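Local coordinates for dermonecrotic toxin (Pasteurella multocida, PDB 2EBF), which acts as a mitogenic, osteolytic toxin that induces bone resorption and is associated with the severe progressive form of atrophic rhinitis in pigs, at residues Thr339-Asp342 against Ala343-Asp347; Ile488-Leu491 against Asp492-Gly495; Arg599-Leu602 against Met603-Asp607. All coordinates share one frame; numbering follows the deposited sequence.

How the interactions relate
All three contacts are local, made within a helix or where one ends, in the C-terminal region of the toxin. Interactions 1 and 2 both belong to the C2 domain, with centres 20 Å apart and no direct touch. Both nevertheless reach helix 520-524 and Lys525, whose carbonyl oxygen bonds Tyr345 and whose ammonium forms a weak, long ion pair with Asp492. In interaction 1 two buried aromatic side chains sit on an otherwise largely exposed helix, whereas interaction 2 is a surface contact dominated by carbonyl oxygens and a guanidinium group. Interaction 3, in the C3 domain with its centre 42 and 44 Å from the others, pairs a buried Leu602-Ile606 contact with a partly exposed Glu601-Lys605 ion pair, both reaching strand 660-673.

Interaction 1. Residues Thr339-Asp342 against Ala343-Asp347; sequences TPWD and AIYGD
Trp341 and Tyr345 meet one turn apart on the short helix 339-345, and the carbonyl of Trp341 serves two donors at once. Tyr345 N donates to Trp341 O at 2.9 Å, almost straight (173° at the hydrogen) and close to the C=O axis. Ile344 N also donates to Trp341 O, at 3.1 Å, but from well above the carbonyl plane, an i to i+3 bond consistent with a tightening of the last turn. Ahead of it Ala343 N bonds Thr339 O in the ordinary i to i+4 way, and behind it Gly346 N reaches Asp342 O at 2.9 Å. A water carries the polar network past the helix, giving one proton to Gly346 O at 2.8 Å and making a weak bond to Asp342 OD1; the other carboxylate oxygen, OD2, forms a salt bridge with Arg547.

The rings are joined by contact alone. Tyr345 CD1 lies over one indole face and comes 3.3 Å from Trp341 NE1, while Tyr345 CB stands above the six-membered ring, 3.8 Å from its centroid, in a CH-pi contact. The planes make 42° with each other, too oblique for a stack and too shallow for an edge-to-face pair. With CG of Trp341 anti to the backbone N (chi1 -169°), the indole lies on the side of its own carbonyl, where its face meets CB and CD1 of Tyr345. The polar ends of both rings are satisfied by backbone carbonyls just beyond helix 520-524: Trp341 NE1 bonds Ile526 O, and Tyr345 OH bonds Lys525 O. Both side chains also touch Phe539 of strand 537-539. The arrangement is an i, i+4 aromatic pair on a short amphipathic helix, packed through its buried side against the edge strand of the mixed sheet.

Interaction 2. Residues Ile488-Leu491 against Asp492-Gly495; sequences IEKL and DREG
With its CG between the backbone N and the carbonyl carbon (chi1 68°), Asp492 folds its carboxylate back toward the last turn of the helix, against Ile488. Arg493 bends at its third torsion (chi3 -80°), which turns its guanidinium group back to Lys490. These two returns surround an inverse gamma turn centred on Asp492, just after helix 473-490, on the way to strand 498-502. The helix is the crossover of a beta-alpha-beta unit, since strands 456-461 and 498-502 run parallel in the mixed sheet. The turn is closed by Arg493 N donating to Leu491 O, a weak bond of 3.0 Å, as the tight geometry of such turns implies. The amide of Asp492 at its centre is buried by the contact and has no partner in the model.

Asp492 OD2 approaches Ile488 O to 2.7 Å, and both are acceptors, so the pair is no hydrogen bond as modelled; such closeness might raise the carboxylate's affinity for a proton. A water lies 2.7 Å from Ile488 O and 3.1 Å from Asp492 O, placed to bridge the helix end and the turn, although more acceptors surround it than it has protons. The other carboxylate oxygen, OD1, has Lys525 NZ as a weak, long ion-pair partner. The side chains of Ile488, Leu491 and Asp492 all touch Leu524 of helix 520-524.

The guanidinium group holds a carbonyl at the helix end with two of its nitrogens. Lys490 CA covers one of its faces, 3.4 Å above the plane, and the aliphatic part of Lys490 runs alongside. Arg493 NE at 2.9 Å and Arg493 NH2 at 2.8 Å both donate to Lys490 O, each bond weak and bent to 126° at the hydrogen.

Interaction 3. Residues Arg599-Leu602 against Met603-Asp607; sequences REEL and MQKID
Met603 N donates to Arg599 O at 3.0 Å, with 166° at the hydrogen. Met603 CG packs against the same oxygen, 3.4 Å from Arg599 O, a van der Waals contact. Three further i to i+4 bonds follow: Gln604 N to Glu600 O, Lys605 N to Glu601 O, and Ile606 N to Leu602 O. Glu600 also turns its OE1 back to accept a weak bond from the amide of Glu601. This unbroken ladder marks the middle of the alpha-helix 596-610, which is amphipathic and packs against both strand 660-673 of the antiparallel sheet and helix 583-591. On its buried side Leu602 crosses Ile606 obliquely, CG of Leu602 lying 3.7 Å from CD1 of Ile606; Leu602 reaches Phe671 and Phe673 on the strand, and Ile606 meets Leu590 on the neighbouring helix. Glu601, extended with CG anti to the backbone N (chi1 -173°), runs side by side with Lys605. Their charged ends form a long salt bridge, Glu601 OE2 to Lys605 NZ 3.6 Å, and Lys605 CE lies slightly nearer that oxygen, 3.5 Å from Glu601 OE2, so the bridge is flanked by a methylene contact and does not run head-on.

Interaction 1. Residues Thr339-Asp342 against Ala343-Asp347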
ATOM      1  N   THR A 339      -8.437 -21.923  -4.824  1.00 34.20           N
ATOM      2  CA  THR A 339      -8.920 -23.113  -5.536  1.00 35.22           C
ATOM      3  C   THR A 339      -7.840 -23.877  -6.338  1.00 34.74           C
ATOM      4  O   THR A 339      -7.706 -25.094  -6.180  1.00 35.26           O
ATOM      5  CB  THR A 339     -10.194 -22.779  -6.377  1.00 35.34           C
ATOM      6  OG1 THR A 339     -11.299 -22.637  -5.480  1.00 38.01           O
ATOM      7  CG2 THR A 339     -10.517 -23.890  -7.369  1.00 38.33           C
ATOM      8  N   PRO A 340      -7.070 -23.184  -7.203  1.00 34.39           N
ATOM      9  CA  PRO A 340      -6.052 -23.920  -7.945  1.00 34.00           C
ATOM     10  C   PRO A 340      -5.038 -24.630  -7.046  1.00 33.42           C
ATOM     11  O   PRO A 340      -4.703 -25.791  -7.303  1.00 33.68           O
ATOM     12  CB  PRO A 340      -5.364 -22.835  -8.784  1.00 34.29           C
ATOM     13  CG  PRO A 340      -6.377 -21.749  -8.881  1.00 34.24           C
ATOM     14  CD  PRO A 340      -7.102 -21.761  -7.585  1.00 34.72           C
ATOM     15  N   TRP A 341      -4.580 -23.957  -5.992  1.00 32.12           N
ATOM     16  CA  TRP A 341      -3.565 -24.537  -5.104  1.00 31.04           C
ATOM     17  C   TRP A 341      -4.120 -25.715  -4.300  1.00 31.17           C
ATOM     18  O   TRP A 341      -3.480 -26.773  -4.207  1.00 30.35           O
ATOM     19  CB  TRP A 341      -2.967 -23.469  -4.179  1.00 30.16           C
ATOM     20  CG  TRP A 341      -1.732 -23.942  -3.424  1.00 29.67           C
ATOM     21  CD1 TRP A 341      -0.416 -23.827  -3.824  1.00 28.62           C
ATOM     22  CD2 TRP A 341      -1.705 -24.593  -2.154  1.00 28.24           C
ATOM     23  NE1 TRP A 341       0.413 -24.369  -2.877  1.00 28.16           N
ATOM     24  CE2 TRP A 341      -0.350 -24.844  -1.840  1.00 28.19           C
ATOM     25  CE3 TRP A 341      -2.700 -24.989  -1.239  1.00 27.52           C
ATOM     26  CZ2 TRP A 341       0.037 -25.483  -0.657  1.00 29.32           C
ATOM     27  CZ3 TRP A 341      -2.318 -25.620  -0.076  1.00 28.78           C
ATOM     28  CH2 TRP A 341      -0.955 -25.860   0.215  1.00 29.04           C
ATOM     29  N   ASP A 342      -5.306 -25.525  -3.723  1.00 31.39           N
ATOM     30  CA  ASP A 342      -5.978 -26.576  -2.960  1.00 32.19           C
ATOM     31  C   ASP A 342      -6.279 -27.828  -3.800  1.00 32.82           C
ATOM     32  O   ASP A 342      -6.309 -28.938  -3.264  1.00 32.57           O
ATOM     33  CB  ASP A 342      -7.268 -26.046  -2.325  1.00 32.30           C
ATOM     34  CG  ASP A 342      -7.026 -25.286  -1.021  1.00 34.14           C
ATOM     35  OD1 ASP A 342      -5.983 -25.507  -0.353  1.00 34.20           O
ATOM     36  OD2 ASP A 342      -7.896 -24.466  -0.651  1.00 33.64           O
ATOM     37  N   ALA A 343      -6.513 -27.641  -5.103  1.00 32.71           N
ATOM     38  CA  ALA A 343      -6.743 -28.762  -6.023  1.00 33.51           C
ATOM     39  C   ALA A 343      -5.519 -29.672  -6.218  1.00 33.81           C
ATOM     40  O   ALA A 343      -5.668 -30.865  -6.510  1.00 34.20           O
ATOM     41  CB  ALA A 343      -7.239 -28.251  -7.369  1.00 33.25           C
ATOM     42  N   ILE A 344      -4.319 -29.117  -6.069  1.00 33.92           N
ATOM     43  CA  ILE A 344      -3.098 -29.907  -6.204  1.00 33.97           C
ATOM     44  C   ILE A 344      -2.603 -30.381  -4.838  1.00 33.95           C
ATOM     45  O   ILE A 344      -2.326 -31.571  -4.651  1.00 33.96           O
ATOM     46  CB  ILE A 344      -1.950 -29.131  -6.931  1.00 34.24           C
ATOM     47  CG1 ILE A 344      -2.443 -28.438  -8.212  1.00 35.33           C
ATOM     48  CG2 ILE A 344      -0.757 -30.047  -7.215  1.00 34.26           C
ATOM     49  CD1 ILE A 344      -2.999 -29.371  -9.277  1.00 37.82           C
ATOM     50  N   TYR A 345      -2.506 -29.453  -3.885  1.00 33.21           N
ATOM     51  CA  TYR A 345      -1.830 -29.727  -2.616  1.00 33.27           C
ATOM     52  C   TYR A 345      -2.742 -29.752  -1.393  1.00 33.42           C
ATOM     53  O   TYR A 345      -2.276 -30.036  -0.287  1.00 33.47           O
ATOM     54  CB  TYR A 345      -0.746 -28.681  -2.380  1.00 32.38           C
ATOM     55  CG  TYR A 345       0.124 -28.407  -3.579  1.00 31.88           C
ATOM     56  CD1 TYR A 345      -0.055 -27.255  -4.342  1.00 30.86           C
ATOM     57  CD2 TYR A 345       1.138 -29.291  -3.949  1.00 31.22           C
ATOM     58  CE1 TYR A 345       0.758 -26.984  -5.452  1.00 30.46           C
ATOM     59  CE2 TYR A 345       1.954 -29.028  -5.061  1.00 30.63           C
ATOM     60  CZ  TYR A 345       1.757 -27.877  -5.801  1.00 30.82           C
ATOM     61  OH  TYR A 345       2.562 -27.614  -6.893  1.00 31.68           O
ATOM     62  N   GLY A 346      -4.024 -29.442  -1.584  1.00 34.00           N
ATOM     63  CA  GLY A 346      -4.940 -29.213  -0.458  1.00 34.59           C
ATOM     64  C   GLY A 346      -5.829 -30.354  -0.009  1.00 35.60           C
ATOM     65  O   GLY A 346      -6.592 -30.203   0.948  1.00 35.49           O
ATOM     66  N   ASP A 347      -5.746 -31.497  -0.692  1.00 36.72           N
ATOM     67  CA  ASP A 347      -6.461 -32.700  -0.272  1.00 37.48           C
ATOM     68  C   ASP A 347      -5.984 -33.099   1.112  1.00 37.23           C
ATOM     69  O   ASP A 347      -4.808 -32.914   1.440  1.00 36.79           O
ATOM     70  CB  ASP A 347      -6.204 -33.861  -1.244  1.00 38.54           C
ATOM     71  CG  ASP A 347      -7.045 -35.092  -0.921  1.00 40.45           C
ATOM     72  OD1 ASP A 347      -8.253 -35.086  -1.252  1.00 44.12           O
ATOM     73  OD2 ASP A 347      -6.506 -36.055  -0.332  1.00 42.28           O
TER
HETATM   74  O   HOH W   1      -6.644 -27.697   2.129  1.00 43.09           O

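Interaction 2. Residues Ile488-Leu491 against Asp492-Gly495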
ATOM      1  N   ILE A 488       7.384 -13.256  -6.438  1.00 32.88           N
ATOM      2  CA  ILE A 488       6.526 -13.268  -7.624  1.00 33.74           C
ATOM      3  C   ILE A 488       7.261 -12.685  -8.829  1.00 34.40           C
ATOM      4  O   ILE A 488       7.222 -13.247  -9.925  1.00 34.28           O
ATOM      5  CB  ILE A 488       5.211 -12.491  -7.399  1.00 33.92           C
ATOM      6  CG1 ILE A 488       4.324 -13.190  -6.353  1.00 34.01           C
ATOM      7  CG2 ILE A 488       4.446 -12.328  -8.714  1.00 34.35           C
ATOM      8  CD1 ILE A 488       3.882 -14.577  -6.742  1.00 37.80           C
ATOM      9  N   GLU A 489       7.939 -11.567  -8.617  1.00 35.15           N
ATOM     10  CA  GLU A 489       8.649 -10.897  -9.695  1.00 36.91           C
ATOM     11  C   GLU A 489       9.799 -11.748 -10.218  1.00 37.12           C
ATOM     12  O   GLU A 489      10.036 -11.802 -11.421  1.00 37.25           O
ATOM     13  CB  GLU A 489       9.146  -9.523  -9.225  1.00 37.03           C
ATOM     14  CG  GLU A 489       9.842  -8.652 -10.278  1.00 40.70           C
ATOM     15  CD  GLU A 489       8.994  -8.360 -11.512  1.00 45.09           C
ATOM     16  OE1 GLU A 489       9.589  -8.276 -12.610  1.00 47.64           O
ATOM     17  OE2 GLU A 489       7.752  -8.209 -11.399  1.00 46.64           O
ATOM     18  N   LYS A 490      10.489 -12.437  -9.315  1.00 37.64           N
ATOM     19  CA  LYS A 490      11.785 -13.023  -9.651  1.00 38.06           C
ATOM     20  C   LYS A 490      11.791 -14.534  -9.847  1.00 38.69           C
ATOM     21  O   LYS A 490      12.700 -15.067 -10.485  1.00 38.26           O
ATOM     22  CB  LYS A 490      12.826 -12.624  -8.598  1.00 37.74           C
ATOM     23  CG  LYS A 490      13.020 -11.119  -8.464  1.00 38.10           C
ATOM     24  CD  LYS A 490      13.565 -10.528  -9.761  1.00 38.69           C
ATOM     25  CE  LYS A 490      13.582  -9.008  -9.743  1.00 39.70           C
ATOM     26  NZ  LYS A 490      14.714  -8.480  -8.965  1.00 40.59           N
ATOM     27  N   LEU A 491      10.784 -15.220  -9.316  1.00 39.77           N
ATOM     28  CA  LEU A 491      10.810 -16.683  -9.281  1.00 41.34           C
ATOM     29  C   LEU A 491       9.841 -17.416 -10.201  1.00 43.22           C
ATOM     30  O   LEU A 491      10.239 -18.402 -10.831  1.00 44.33           O
ATOM     31  CB  LEU A 491      10.679 -17.210  -7.847  1.00 40.68           C
ATOM     32  CG  LEU A 491      11.833 -16.886  -6.897  1.00 39.46           C
ATOM     33  CD1 LEU A 491      11.526 -17.449  -5.522  1.00 37.81           C
ATOM     34  CD2 LEU A 491      13.187 -17.391  -7.421  1.00 36.66           C
ATOM     35  N   ASP A 492       8.587 -16.989 -10.287  1.00 45.24           N
ATOM     36  CA  ASP A 492       7.691 -17.705 -11.208  1.00 47.31           C
ATOM     37  C   ASP A 492       7.781 -17.134 -12.620  1.00 48.01           C
ATOM     38  O   ASP A 492       6.963 -16.313 -13.054  1.00 48.52           O
ATOM     39  CB  ASP A 492       6.258 -17.962 -10.669  1.00 47.71           C
ATOM     40  CG  ASP A 492       5.414 -16.699 -10.498  1.00 49.50           C
ATOM     41  OD1 ASP A 492       4.191 -16.859 -10.248  1.00 50.78           O
ATOM     42  OD2 ASP A 492       5.939 -15.569 -10.599  1.00 50.62           O
ATOM     43  N   ARG A 493       8.839 -17.566 -13.300  1.00 48.29           N
ATOM     44  CA  ARG A 493       9.170 -17.126 -14.637  1.00 49.07           C
ATOM     45  C   ARG A 493       9.461 -18.364 -15.477  1.00 49.03           C
ATOM     46  O   ARG A 493       9.966 -19.368 -14.964  1.00 48.93           O
ATOM     47  CB  ARG A 493      10.393 -16.203 -14.603  1.00 48.89           C
ATOM     48  CG  ARG A 493      10.142 -14.866 -13.889  1.00 49.94           C
ATOM     49  CD  ARG A 493      11.297 -13.881 -14.083  1.00 50.39           C
ATOM     50  NE  ARG A 493      12.415 -14.162 -13.179  1.00 53.97           N
ATOM     51  CZ  ARG A 493      13.514 -13.418 -13.060  1.00 54.01           C
ATOM     52  NH1 ARG A 493      13.673 -12.317 -13.787  1.00 54.59           N
ATOM     53  NH2 ARG A 493      14.456 -13.777 -12.201  1.00 53.75           N
ATOM     54  N   GLU A 494       9.133 -18.292 -16.765  1.00 48.94           N
ATOM     55  CA  GLU A 494       9.355 -19.404 -17.685  1.00 48.78           C
ATOM     56  C   GLU A 494      10.825 -19.846 -17.693  1.00 47.81           C
ATOM     57  O   GLU A 494      11.737 -19.017 -17.606  1.00 48.10           O
ATOM     58  CB  GLU A 494       8.876 -19.031 -19.098  1.00 49.50           C
ATOM     59  CG  GLU A 494       9.688 -17.924 -19.792  1.00 51.65           C
ATOM     60  CD  GLU A 494      10.668 -18.457 -20.828  1.00 55.47           C
ATOM     61  OE1 GLU A 494      11.874 -18.105 -20.755  1.00 57.41           O
ATOM     62  OE2 GLU A 494      10.234 -19.225 -21.721  1.00 56.90           O
ATOM     63  N   GLY A 495      11.039 -21.155 -17.774  1.00 46.70           N
ATOM     64  CA  GLY A 495      12.384 -21.722 -17.832  1.00 45.17           C
ATOM     65  C   GLY A 495      13.141 -21.749 -16.513  1.00 44.03           C
ATOM     66  O   GLY A 495      14.359 -21.963 -16.498  1.00 43.91           O
TER
HETATM   67  O   HOH W   2       6.782 -13.246 -12.590  1.00 59.63           O

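Interaction 3. Residues Arg599-Leu602 against Met603-Asp607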
ATOM      1  N   ARG A 599     -21.141 -10.548 -32.983  1.00 45.33           N
ATOM      2  CA  ARG A 599     -21.518  -9.227 -33.469  1.00 44.88           C
ATOM      3  C   ARG A 599     -22.813  -9.224 -34.270  1.00 44.01           C
ATOM      4  O   ARG A 599     -23.728  -8.447 -33.995  1.00 43.72           O
ATOM      5  CB  ARG A 599     -20.411  -8.677 -34.356  1.00 45.50           C
ATOM      6  CG  ARG A 599     -20.209  -7.190 -34.237  1.00 47.32           C
ATOM      7  CD  ARG A 599     -18.894  -6.918 -33.540  1.00 50.72           C
ATOM      8  NE  ARG A 599     -17.889  -6.427 -34.482  1.00 52.94           N
ATOM      9  CZ  ARG A 599     -16.631  -6.130 -34.161  1.00 54.00           C
ATOM     10  NH1 ARG A 599     -16.193  -6.282 -32.916  1.00 54.35           N
ATOM     11  NH2 ARG A 599     -15.806  -5.682 -35.100  1.00 54.47           N
ATOM     12  N   GLU A 600     -22.866 -10.088 -35.278  1.00 42.92           N
ATOM     13  CA  GLU A 600     -23.993 -10.160 -36.200  1.00 42.00           C
ATOM     14  C   GLU A 600     -25.299 -10.491 -35.480  1.00 40.74           C
ATOM     15  O   GLU A 600     -26.346  -9.904 -35.769  1.00 40.50           O
ATOM     16  CB  GLU A 600     -23.698 -11.168 -37.326  1.00 42.21           C
ATOM     17  CG  GLU A 600     -23.548 -12.657 -36.913  1.00 44.16           C
ATOM     18  CD  GLU A 600     -22.612 -12.898 -35.717  1.00 46.23           C
ATOM     19  OE1 GLU A 600     -23.108 -13.456 -34.702  1.00 44.19           O
ATOM     20  OE2 GLU A 600     -21.402 -12.529 -35.796  1.00 46.89           O
ATOM     21  N   GLU A 601     -25.230 -11.421 -34.535  1.00 39.42           N
ATOM     22  CA  GLU A 601     -26.407 -11.799 -33.768  1.00 38.54           C
ATOM     23  C   GLU A 601     -26.888 -10.643 -32.885  1.00 37.78           C
ATOM     24  O   GLU A 601     -28.085 -10.355 -32.831  1.00 37.65           O
ATOM     25  CB  GLU A 601     -26.134 -13.032 -32.920  1.00 38.69           C
ATOM     26  CG  GLU A 601     -27.382 -13.557 -32.233  1.00 39.43           C
ATOM     27  CD  GLU A 601     -27.121 -14.741 -31.334  1.00 41.15           C
ATOM     28  OE1 GLU A 601     -25.948 -15.164 -31.207  1.00 42.44           O
ATOM     29  OE2 GLU A 601     -28.100 -15.249 -30.752  1.00 41.90           O
ATOM     30  N   LEU A 602     -25.951  -9.992 -32.194  1.00 36.63           N
ATOM     31  CA  LEU A 602     -26.263  -8.800 -31.406  1.00 35.67           C
ATOM     32  C   LEU A 602     -26.991  -7.734 -32.232  1.00 35.10           C
ATOM     33  O   LEU A 602     -28.042  -7.243 -31.817  1.00 35.20           O
ATOM     34  CB  LEU A 602     -25.003  -8.207 -30.764  1.00 35.47           C
ATOM     35  CG  LEU A 602     -25.231  -6.917 -29.955  1.00 35.38           C
ATOM     36  CD1 LEU A 602     -26.142  -7.160 -28.724  1.00 34.09           C
ATOM     37  CD2 LEU A 602     -23.918  -6.268 -29.541  1.00 35.72           C
ATOM     38  N   MET A 603     -26.442  -7.386 -33.393  1.00 34.33           N
ATOM     39  CA  MET A 603     -27.037  -6.343 -34.235  1.00 34.07           C
ATOM     40  C   MET A 603     -28.433  -6.724 -34.745  1.00 33.32           C
ATOM     41  O   MET A 603     -29.314  -5.866 -34.902  1.00 32.98           O
ATOM     42  CB  MET A 603     -26.111  -5.971 -35.400  1.00 34.58           C
ATOM     43  CG  MET A 603     -24.748  -5.392 -34.991  1.00 36.28           C
ATOM     44  SD  MET A 603     -24.778  -4.155 -33.661  1.00 39.87           S
ATOM     45  CE  MET A 603     -25.640  -2.805 -34.479  1.00 39.94           C
ATOM     46  N   GLN A 604     -28.618  -8.014 -35.004  1.00 32.91           N
ATOM     47  CA  GLN A 604     -29.908  -8.564 -35.405  1.00 32.82           C
ATOM     48  C   GLN A 604     -30.969  -8.397 -34.307  1.00 32.17           C
ATOM     49  O   GLN A 604     -32.109  -8.035 -34.588  1.00 31.42           O
ATOM     50  CB  GLN A 604     -29.742 -10.040 -35.723  1.00 33.32           C
ATOM     51  CG  GLN A 604     -30.898 -10.659 -36.449  1.00 36.36           C
ATOM     52  CD  GLN A 604     -30.418 -11.711 -37.410  1.00 41.14           C
ATOM     53  OE1 GLN A 604     -30.119 -12.846 -37.016  1.00 43.63           O
ATOM     54  NE2 GLN A 604     -30.305 -11.336 -38.681  1.00 41.65           N
ATOM     55  N   LYS A 605     -30.579  -8.678 -33.067  1.00 31.62           N
ATOM     56  CA  LYS A 605     -31.473  -8.515 -31.911  1.00 31.44           C
ATOM     57  C   LYS A 605     -31.835  -7.052 -31.687  1.00 30.60           C
ATOM     58  O   LYS A 605     -32.984  -6.719 -31.383  1.00 30.45           O
ATOM     59  CB  LYS A 605     -30.834  -9.090 -30.651  1.00 31.79           C
ATOM     60  CG  LYS A 605     -30.812 -10.618 -30.628  1.00 34.62           C
ATOM     61  CD  LYS A 605     -30.289 -11.149 -29.296  1.00 37.63           C
ATOM     62  CE  LYS A 605     -29.942 -12.632 -29.396  1.00 40.26           C
ATOM     63  NZ  LYS A 605     -31.115 -13.496 -29.752  1.00 40.62           N
ATOM     64  N   ILE A 606     -30.841  -6.188 -31.853  1.00 30.42           N
ATOM     65  CA  ILE A 606     -31.015  -4.752 -31.708  1.00 30.23           C
ATOM     66  C   ILE A 606     -31.969  -4.230 -32.786  1.00 29.96           C
ATOM     67  O   ILE A 606     -32.877  -3.456 -32.489  1.00 29.94           O
ATOM     68  CB  ILE A 606     -29.633  -4.043 -31.682  1.00 30.17           C
ATOM     69  CG1 ILE A 606     -28.918  -4.358 -30.358  1.00 30.62           C
ATOM     70  CG2 ILE A 606     -29.763  -2.541 -31.906  1.00 30.21           C
ATOM     71  CD1 ILE A 606     -27.448  -3.955 -30.342  1.00 31.13           C
ATOM     72  N   ASP A 607     -31.781  -4.688 -34.026  1.00 29.58           N
ATOM     73  CA  ASP A 607     -32.695  -4.363 -35.128  1.00 29.07           C
ATOM     74  C   ASP A 607     -34.131  -4.794 -34.816  1.00 28.31           C
ATOM     75  O   ASP A 607     -35.068  -4.014 -34.998  1.00 27.56           O
ATOM     76  CB  ASP A 607     -32.219  -5.008 -36.436  1.00 29.47           C
ATOM     77  CG  ASP A 607     -33.122  -4.672 -37.622  1.00 31.31           C
ATOM     78  OD1 ASP A 607     -33.005  -3.555 -38.177  1.00 33.02           O
ATOM     79  OD2 ASP A 607     -33.941  -5.528 -38.010  1.00 32.77           O
TER